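Local structure of putative malic enzyme ((S)-malate:NAD+ oxidoreductase (decarboxylating)) (Streptococcus pyogenes, 2A9F) at residues D73-L78 with A141-E146; I110-K115 with I121-A126; I191-G196 with L201-K206. The protein probably catalyses the oxidative decarboxylation of (S)-malate with NAD+ and a divalent metal ion, as other malic enzymes do. All blocks are in the same frame, centred on the assembly; numbering follows the deposited sequence.

The three contacts show how short links between neighbouring elements build up a two-part enzyme. Interactions 1 and 2 both lie in the N-terminal part of the malic enzyme chain, their centres 12 Å apart; both segments of interaction 2 fall, in sequence, between the two of interaction 1. They touch directly: Arg-143 NE is 2.6 Å from Lys-115 O, a probable hydrogen bond. The side chain of Asp-73 in interaction 1 lies about 6 Å from that of the magnesium ligand Asp-138 and about 11 Å from a bound magnesium ion; that of Ile-203 in interaction 3 lies about 11 Å from that of Asp-163. Interaction 3 belongs to the NAD-binding region, its centre 20 Å from that of interaction 1.

Interaction 1: residues D73-L78 with A141-E146; sequences DGTAVL and APRCFE
Just past the cis peptide that joins Ala-141 to Pro-142, Arg-143 sends its side chain across to Asp-73 and Thr-75. The turn that contains it is closed by Phe-145 N bonding to Pro-142 O, 3.0 Å. Bent at its third torsion (chi3 63°), the arginine chain brings the edge of the guanidinium to the carboxylate. Arg-143 NH2 makes a salt bridge of 2.8 Å to Asp-73 OD2; the bond is fairly straight and lies near the guanidinium plane, yet it reaches the oxygen from above the carboxylate plane. Lys-115 O, the partner of NE, helps to hold the rotation of the group. NH1 passes Thr-75 OG1 at 3.8 Å without a bond. One residue on, Cys-144 turns its SG over the face of the Phe-145 ring. The acceptor is itself held in place: Asp-73 OD1 takes Thr-75 N at 2.8 Å and Thr-75 OG1 at 2.7 Å, both from one face of the carboxylate, while that hydroxyl also receives Ser-140 N. The result is an Asx turn following strand 67-72, tied by a buried salt bridge to the segment that follows the magnesium ligands Glu-137 and Asp-138.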
loop_
_atom_site.group_PDB
_atom_site.type_symbol
_atom_site.label_atom_id
_atom_site.label_comp_id
_atom_site.label_asym_id
_atom_site.label_seq_id
_atom_site.Cartn_x
_atom_site.Cartn_y
_atom_site.Cartn_z
ATOM N N ASP A 73 -2.679 -12.822 4.063
ATOM C CA ASP A 73 -1.430 -13.448 4.492
ATOM C C ASP A 73 -1.196 -14.673 3.612
ATOM O O ASP A 73 -0.306 -15.479 3.879
ATOM C CB ASP A 73 -1.521 -13.879 5.945
ATOM C CG ASP A 73 -2.742 -14.689 6.206
ATOM O OD1 ASP A 73 -3.240 -15.299 5.239
ATOM O OD2 ASP A 73 -3.209 -14.725 7.359
ATOM N N GLY A 74 -2.013 -14.805 2.570
ATOM C CA GLY A 74 -1.877 -15.924 1.653
ATOM C C GLY A 74 -2.151 -17.296 2.251
ATOM O O GLY A 74 -1.768 -18.318 1.673
ATOM N N THR A 75 -2.823 -17.339 3.398
ATOM C CA THR A 75 -3.123 -18.624 4.034
ATOM C C THR A 75 -4.388 -19.298 3.516
ATOM O O THR A 75 -4.556 -20.505 3.692
ATOM C CB THR A 75 -3.263 -18.476 5.554
ATOM O OG1 THR A 75 -4.391 -17.634 5.854
ATOM C CG2 THR A 75 -1.989 -17.859 6.136
ATOM N N ALA A 76 -5.267 -18.522 2.881
ATOM C CA ALA A 76 -6.533 -19.037 2.354
ATOM C C ALA A 76 -6.903 -18.473 0.979
ATOM O O ALA A 76 -8.060 -18.122 0.715
ATOM C CB ALA A 76 -7.655 -18.756 3.346
ATOM N N VAL A 77 -5.919 -18.403 0.097
ATOM C CA VAL A 77 -6.151 -17.897 -1.243
ATOM C C VAL A 77 -7.087 -18.794 -2.065
ATOM O O VAL A 77 -6.786 -19.959 -2.317
ATOM C CB VAL A 77 -4.825 -17.751 -2.002
ATOM C CG1 VAL A 77 -5.075 -17.065 -3.343
ATOM C CG2 VAL A 77 -3.825 -16.984 -1.151
ATOM N N LEU A 78 -8.219 -18.228 -2.476
ATOM C CA LEU A 78 -9.223 -18.919 -3.290
ATOM C C LEU A 78 -9.576 -20.361 -2.868
ATOM O O LEU A 78 -10.008 -20.607 -1.742
ATOM C CB LEU A 78 -8.782 -18.894 -4.768
ATOM C CG LEU A 78 -9.156 -17.719 -5.681
ATOM C CD1 LEU A 78 -9.199 -16.436 -4.899
ATOM C CD2 LEU A 78 -8.139 -17.617 -6.825
ATOM N N ALA A 141 -9.558 -19.461 8.582
ATOM C CA ALA A 141 -10.271 -19.529 9.850
ATOM C C ALA A 141 -9.482 -20.483 10.739
ATOM O O ALA A 141 -8.803 -21.374 10.236
ATOM C CB ALA A 141 -11.671 -20.073 9.624
ATOM N N PRO A 142 -9.561 -20.318 12.071
ATOM C CA PRO A 142 -10.330 -19.315 12.819
ATOM C C PRO A 142 -9.609 -17.980 13.022
ATOM O O PRO A 142 -10.190 -17.041 13.567
ATOM C CB PRO A 142 -10.595 -20.019 14.146
ATOM C CG PRO A 142 -9.289 -20.737 14.364
ATOM C CD PRO A 142 -9.009 -21.336 12.988
ATOM N N ARG A 143 -8.347 -17.902 12.606
ATOM C CA ARG A 143 -7.585 -16.661 12.739
ATOM C C ARG A 143 -8.281 -15.515 12.002
ATOM O O ARG A 143 -8.093 -14.346 12.332
ATOM C CB ARG A 143 -6.179 -16.832 12.165
ATOM C CG ARG A 143 -5.196 -17.461 13.107
ATOM C CD ARG A 143 -3.971 -18.014 12.383
ATOM N NE ARG A 143 -3.149 -17.018 11.690
ATOM C CZ ARG A 143 -3.306 -16.643 10.414
ATOM N NH1 ARG A 143 -4.268 -17.163 9.658
ATOM N NH2 ARG A 143 -2.464 -15.767 9.878
ATOM N N CYS A 144 -9.087 -15.861 11.004
ATOM C CA CYS A 144 -9.791 -14.868 10.207
ATOM C C CYS A 144 -10.971 -14.220 10.919
ATOM O O CYS A 144 -11.531 -13.235 10.430
ATOM C CB CYS A 144 -10.281 -15.501 8.909
ATOM S SG CYS A 144 -11.663 -16.610 9.119
ATOM N N PHE A 145 -11.361 -14.769 12.066
ATOM C CA PHE A 145 -12.484 -14.206 12.807
ATOM C C PHE A 145 -12.034 -13.281 13.931
ATOM O O PHE A 145 -12.679 -12.269 14.204
ATOM C CB PHE A 145 -13.356 -15.326 13.362
ATOM C CG PHE A 145 -13.929 -16.214 12.301
ATOM C CD1 PHE A 145 -14.851 -15.716 11.385
ATOM C CD2 PHE A 145 -13.520 -17.540 12.190
ATOM C CE1 PHE A 145 -15.360 -16.529 10.366
ATOM C CE2 PHE A 145 -14.019 -18.362 11.181
ATOM C CZ PHE A 145 -14.940 -17.859 10.265
ATOM N N GLU A 146 -10.922 -13.621 14.570
ATOM C CA GLU A 146 -10.410 -12.806 15.659
ATOM C C GLU A 146 -9.730 -11.545 15.107
ATOM O O GLU A 146 -9.877 -10.453 15.658
ATOM C CB GLU A 146 -9.423 -13.622 16.509
ATOM C CG GLU A 146 -8.957 -12.911 17.778
ATOM C CD GLU A 146 -7.826 -13.639 18.490
ATOM O OE1 GLU A 146 -7.332 -13.107 19.506
ATOM O OE2 GLU A 146 -7.426 -14.735 18.040
#

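Interaction 2: residues I110-K115 with I121-A126; sequences IVLDTK and ISIVKA
Leu-112, just past the end of strand 106-111, and Ile-123 of helix 117-127 point at each other, and their branches meet end on. The closest approach is between Leu-112 CD2 and Ile-123 CG2, 3.5 Å, while the backbones stay well apart, with Leu-112 CA 8.9 Å from Ile-123 CA. The isoleucine divides its two arms between two partners. Its CG2 methyl, anti to the backbone N, faces the leucine; the longer arm leaves beside the backbone N (chi1 -86°) and, nearly extended, carries CD1 to the end of Thr-114. There it meets both branches of the threonine evenly, since Ile-123 CD1 is 4.1 Å from Thr-114 OG1 and also 4.1 Å from Thr-114 CG2. The methyl thus sits across the fork of the threonine rather than on one prong. Leu-112 is less regular: its CG nearly eclipses the backbone N (chi1 5°), an unusual conformation.

The contact lies where strand 106-111, at one edge of the parallel sheet in this chain, passes into helix 117-127. Ile-71 of the adjoining strand 67-72 touches Leu-112 and Val-124 and so extends the apolar layer under the helix. The second subunit extends it too: Ile-123 packs on Ile-123 of that subunit, and Leu-112 on its Leu-127.

No hydrogen bond or salt bridge crosses between the two segments. Their mutual hold is therefore a matter of shape and dispersion, with the Thr-114 hydroxyl approaching only a methyl here. Polar links are left to the surroundings, such as the bond from Val-111 N to Thr-130 OG1 of the second subunit. What results is a largely apolar, mostly buried contact that continues from the strand-helix connection into the packing between the two subunits.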
loop_
_atom_site.group_PDB
_atom_site.type_symbol
_atom_site.label_atom_id
_atom_site.label_comp_id
_atom_site.label_asym_id
_atom_site.label_seq_id
_atom_site.Cartn_x
_atom_site.Cartn_y
_atom_site.Cartn_z
ATOM N N ILE A 110 -2.112 -5.791 -0.762
ATOM C CA ILE A 110 -1.008 -5.934 0.189
ATOM C C ILE A 110 -0.965 -7.289 0.883
ATOM O O ILE A 110 -1.914 -7.682 1.578
ATOM C CB ILE A 110 -1.060 -4.845 1.280
ATOM C CG1 ILE A 110 -0.711 -3.498 0.672
ATOM C CG2 ILE A 110 -0.075 -5.155 2.383
ATOM C CD1 ILE A 110 -0.819 -2.348 1.647
ATOM N N VAL A 111 0.150 -7.994 0.705
ATOM C CA VAL A 111 0.310 -9.310 1.315
ATOM C C VAL A 111 1.460 -9.319 2.308
ATOM O O VAL A 111 2.562 -8.917 1.984
ATOM C CB VAL A 111 0.564 -10.394 0.246
ATOM C CG1 VAL A 111 -0.695 -10.633 -0.554
ATOM C CG2 VAL A 111 1.712 -9.972 -0.668
ATOM N N LEU A 112 1.202 -9.767 3.527
ATOM C CA LEU A 112 2.265 -9.814 4.532
ATOM C C LEU A 112 2.614 -11.250 4.898
ATOM O O LEU A 112 1.721 -12.101 4.976
ATOM C CB LEU A 112 1.834 -9.062 5.789
ATOM C CG LEU A 112 0.404 -8.511 5.885
ATOM C CD1 LEU A 112 -0.333 -9.151 7.045
ATOM C CD2 LEU A 112 0.469 -7.022 6.098
ATOM N N ASP A 113 3.898 -11.544 5.096
ATOM C CA ASP A 113 4.265 -12.910 5.489
ATOM C C ASP A 113 4.413 -12.996 7.005
ATOM O O ASP A 113 5.483 -12.768 7.559
ATOM C CB ASP A 113 5.561 -13.399 4.816
ATOM C CG ASP A 113 6.769 -12.553 5.173
ATOM O OD1 ASP A 113 7.915 -13.018 4.966
ATOM O OD2 ASP A 113 6.565 -11.418 5.655
ATOM N N THR A 114 3.299 -13.294 7.659
ATOM C CA THR A 114 3.240 -13.452 9.098
ATOM C C THR A 114 1.905 -14.134 9.263
ATOM O O THR A 114 0.918 -13.700 8.659
ATOM C CB THR A 114 3.167 -12.114 9.866
ATOM O OG1 THR A 114 1.862 -11.539 9.708
ATOM C CG2 THR A 114 4.202 -11.143 9.370
ATOM N N LYS A 115 1.866 -15.203 10.048
ATOM C CA LYS A 115 0.616 -15.915 10.275
ATOM C C LYS A 115 0.225 -15.716 11.733
ATOM O O LYS A 115 -0.767 -16.273 12.221
ATOM C CB LYS A 115 0.792 -17.402 9.986
ATOM C CG LYS A 115 1.240 -17.707 8.581
ATOM C CD LYS A 115 1.133 -19.181 8.317
ATOM C CE LYS A 115 1.410 -19.490 6.884
ATOM N NZ LYS A 115 2.816 -19.203 6.586
ATOM N N ILE A 121 -2.950 -8.053 13.229
ATOM C CA ILE A 121 -3.878 -6.992 13.613
ATOM C C ILE A 121 -3.077 -5.764 13.981
ATOM O O ILE A 121 -3.516 -4.644 13.778
ATOM C CB ILE A 121 -4.836 -7.422 14.784
ATOM C CG1 ILE A 121 -4.387 -6.832 16.116
ATOM C CG2 ILE A 121 -4.901 -8.932 14.891
ATOM C CD1 ILE A 121 -4.930 -5.429 16.395
ATOM N N SER A 122 -1.869 -5.981 14.474
ATOM C CA SER A 122 -1.009 -4.879 14.865
ATOM C C SER A 122 -0.335 -4.189 13.679
ATOM O O SER A 122 0.015 -3.003 13.760
ATOM C CB SER A 122 0.032 -5.389 15.855
ATOM O OG SER A 122 -0.631 -5.863 17.017
ATOM N N ILE A 123 -0.160 -4.936 12.585
ATOM C CA ILE A 123 0.453 -4.406 11.353
ATOM C C ILE A 123 -0.542 -3.482 10.660
ATOM O O ILE A 123 -0.216 -2.353 10.286
ATOM C CB ILE A 123 0.822 -5.545 10.362
ATOM C CG1 ILE A 123 2.213 -6.095 10.688
ATOM C CG2 ILE A 123 0.768 -5.030 8.920
ATOM C CD1 ILE A 123 2.440 -7.492 10.172
ATOM N N VAL A 124 -1.757 -3.989 10.490
ATOM C CA VAL A 124 -2.835 -3.254 9.858
ATOM C C VAL A 124 -3.201 -2.017 10.662
ATOM O O VAL A 124 -3.404 -0.946 10.095
ATOM C CB VAL A 124 -4.073 -4.145 9.714
ATOM C CG1 VAL A 124 -5.297 -3.307 9.409
ATOM C CG2 VAL A 124 -3.825 -5.174 8.626
ATOM N N LYS A 125 -3.277 -2.152 11.982
ATOM C CA LYS A 125 -3.625 -1.003 12.808
ATOM C C LYS A 125 -2.609 0.115 12.527
ATOM O O LYS A 125 -2.946 1.298 12.500
ATOM C CB LYS A 125 -3.618 -1.393 14.297
ATOM C CG LYS A 125 -4.813 -0.872 15.081
ATOM C CD LYS A 125 -4.910 -1.519 16.465
ATOM C CE LYS A 125 -3.720 -1.143 17.341
ATOM N NZ LYS A 125 -3.640 -1.948 18.588
ATOM N N ALA A 126 -1.363 -0.269 12.299
ATOM C CA ALA A 126 -0.335 0.717 12.026
ATOM C C ALA A 126 -0.473 1.306 10.612
ATOM O O ALA A 126 -0.009 2.420 10.345
ATOM C CB ALA A 126 1.035 0.089 12.221
#

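Interaction 3: residues I191-G196 with L201-K206; sequences IVVNGG and LSITRK
A Rossmann-type beta-alpha-beta unit, formed by strand 190-194, helix 198-210 and strand 214-219, brings Val-193 of the first strand against Ile-203 and Thr-204 of the helix. The turn after the strand and the first turn of the helix carry Gly-195, Gly-197 and Gly-200 in a GxGxxG pattern, consistent with the dinucleotide-binding loop of an NAD domain. Gly-195 adopts backbone angles at which a CB would collide with the carbonyl oxygen of Asn-194, a conformation that favours a residue without a side chain. At the turn Gly-196 CA is 6.3 Å from Leu-201 CA; at the strand Val-193 CA is 7.3 Å from Thr-204 CA. Leu-201 folds its end back over the turn, bringing CD2 to 3.5 Å from Gly-196 O; the still shorter approach modelled for CD1 is doubtful. Farther along the strand and helix, Val-193 CG2 grazes Ile-203 CG2 at 4.5 Å, and Ile-203 also packs on Ala-168 of helix 162-180. Thr-204, which touches Val-215 and Val-217 of strand 214-219 as well, joins all three elements of the unit. Its hydroxyl lies beside its own backbone N (chi1 -56°), where it bonds to Gly-200 O one turn back; that same OG1 rests over the fork of the valine, 3.9 Å from Val-193 CG1 and 4.0 Å from Val-193 CG2.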
loop_
_atom_site.group_PDB
_atom_site.type_symbol
_atom_site.label_atom_id
_atom_site.label_comp_id
_atom_site.label_asym_id
_atom_site.label_seq_id
_atom_site.Cartn_x
_atom_site.Cartn_y
_atom_site.Cartn_z
ATOM N N ILE A 191 -36.880 -20.315 8.497
ATOM C CA ILE A 191 -35.527 -20.367 7.957
ATOM C C ILE A 191 -34.568 -21.256 8.759
ATOM O O ILE A 191 -34.330 -21.014 9.949
ATOM C CB ILE A 191 -34.951 -18.927 7.904
ATOM C CG1 ILE A 191 -35.900 -18.018 7.122
ATOM C CG2 ILE A 191 -33.575 -18.934 7.296
ATOM C CD1 ILE A 191 -35.482 -16.563 7.081
ATOM N N VAL A 192 -34.014 -22.271 8.092
ATOM C CA VAL A 192 -33.060 -23.196 8.714
ATOM C C VAL A 192 -31.624 -22.910 8.259
ATOM O O VAL A 192 -31.328 -23.013 7.075
ATOM C CB VAL A 192 -33.368 -24.664 8.338
ATOM C CG1 VAL A 192 -32.219 -25.558 8.796
ATOM C CG2 VAL A 192 -34.669 -25.119 8.975
ATOM N N VAL A 193 -30.737 -22.569 9.191
ATOM C CA VAL A 193 -29.336 -22.293 8.857
ATOM C C VAL A 193 -28.382 -23.400 9.336
ATOM O O VAL A 193 -28.273 -23.672 10.527
ATOM C CB VAL A 193 -28.856 -20.950 9.474
ATOM C CG1 VAL A 193 -27.353 -20.781 9.264
ATOM C CG2 VAL A 193 -29.601 -19.788 8.837
ATOM N N ASN A 194 -27.682 -24.037 8.407
ATOM C CA ASN A 194 -26.748 -25.092 8.781
ATOM C C ASN A 194 -25.348 -24.520 8.958
ATOM O O ASN A 194 -24.676 -24.195 7.991
ATOM C CB ASN A 194 -26.725 -26.188 7.718
ATOM C CG ASN A 194 -26.214 -27.508 8.254
ATOM O OD1 ASN A 194 -25.368 -28.152 7.639
ATOM N ND2 ASN A 194 -26.736 -27.926 9.405
ATOM N N GLY A 195 -24.924 -24.386 10.207
ATOM C CA GLY A 195 -23.601 -23.861 10.487
ATOM C C GLY A 195 -23.525 -23.212 11.855
ATOM O O GLY A 195 -24.044 -22.115 12.061
ATOM N N GLY A 196 -22.877 -23.889 12.797
ATOM C CA GLY A 196 -22.760 -23.351 14.145
ATOM C C GLY A 196 -21.617 -22.369 14.240
ATOM O O GLY A 196 -21.572 -21.548 15.150
ATOM N N LEU A 201 -23.505 -18.109 12.261
ATOM C CA LEU A 201 -24.062 -17.256 13.289
ATOM C C LEU A 201 -24.275 -15.835 12.780
ATOM O O LEU A 201 -25.312 -15.219 13.056
ATOM C CB LEU A 201 -23.150 -17.243 14.514
ATOM C CG LEU A 201 -23.404 -18.273 15.626
ATOM C CD1 LEU A 201 -23.769 -19.642 15.073
ATOM C CD2 LEU A 201 -22.145 -18.358 16.479
ATOM N N SER A 202 -23.305 -15.306 12.035
ATOM C CA SER A 202 -23.441 -13.953 11.515
ATOM C C SER A 202 -24.681 -13.888 10.640
ATOM O O SER A 202 -25.586 -13.100 10.919
ATOM C CB SER A 202 -22.189 -13.524 10.729
ATOM O OG SER A 202 -21.922 -14.378 9.638
ATOM N N ILE A 203 -24.734 -14.725 9.603
ATOM C CA ILE A 203 -25.897 -14.742 8.717
ATOM C C ILE A 203 -27.174 -14.701 9.557
ATOM O O ILE A 203 -28.109 -13.949 9.264
ATOM C CB ILE A 203 -25.943 -16.022 7.822
ATOM C CG1 ILE A 203 -25.008 -15.874 6.619
ATOM C CG2 ILE A 203 -27.367 -16.248 7.297
ATOM C CD1 ILE A 203 -23.520 -15.795 6.960
ATOM N N THR A 204 -27.193 -15.511 10.609
ATOM C CA THR A 204 -28.343 -15.591 11.491
ATOM C C THR A 204 -28.630 -14.237 12.139
ATOM O O THR A 204 -29.782 -13.788 12.140
ATOM C CB THR A 204 -28.144 -16.695 12.576
ATOM O OG1 THR A 204 -27.875 -17.947 11.930
ATOM C CG2 THR A 204 -29.402 -16.850 13.439
ATOM N N ARG A 205 -27.605 -13.580 12.680
ATOM C CA ARG A 205 -27.832 -12.269 13.290
ATOM C C ARG A 205 -28.397 -11.338 12.229
ATOM O O ARG A 205 -29.361 -10.605 12.471
ATOM C CB ARG A 205 -26.541 -11.663 13.838
ATOM C CG ARG A 205 -26.125 -12.168 15.200
ATOM C CD ARG A 205 -25.906 -13.655 15.161
ATOM N NE ARG A 205 -25.238 -14.149 16.361
ATOM C CZ ARG A 205 -23.945 -13.976 16.621
ATOM N NH1 ARG A 205 -23.172 -13.318 15.760
ATOM N NH2 ARG A 205 -23.431 -14.471 17.739
ATOM N N LYS A 206 -27.792 -11.374 11.048
ATOM C CA LYS A 206 -28.248 -10.539 9.950
ATOM C C LYS A 206 -29.710 -10.813 9.644
ATOM O O LYS A 206 -30.507 -9.877 9.559
ATOM C CB LYS A 206 -27.387 -10.769 8.709
ATOM C CG LYS A 206 -26.012 -10.143 8.821
ATOM C CD LYS A 206 -25.140 -10.496 7.634
ATOM C CE LYS A 206 -23.736 -9.979 7.855
ATOM N NZ LYS A 206 -23.183 -10.464 9.156
#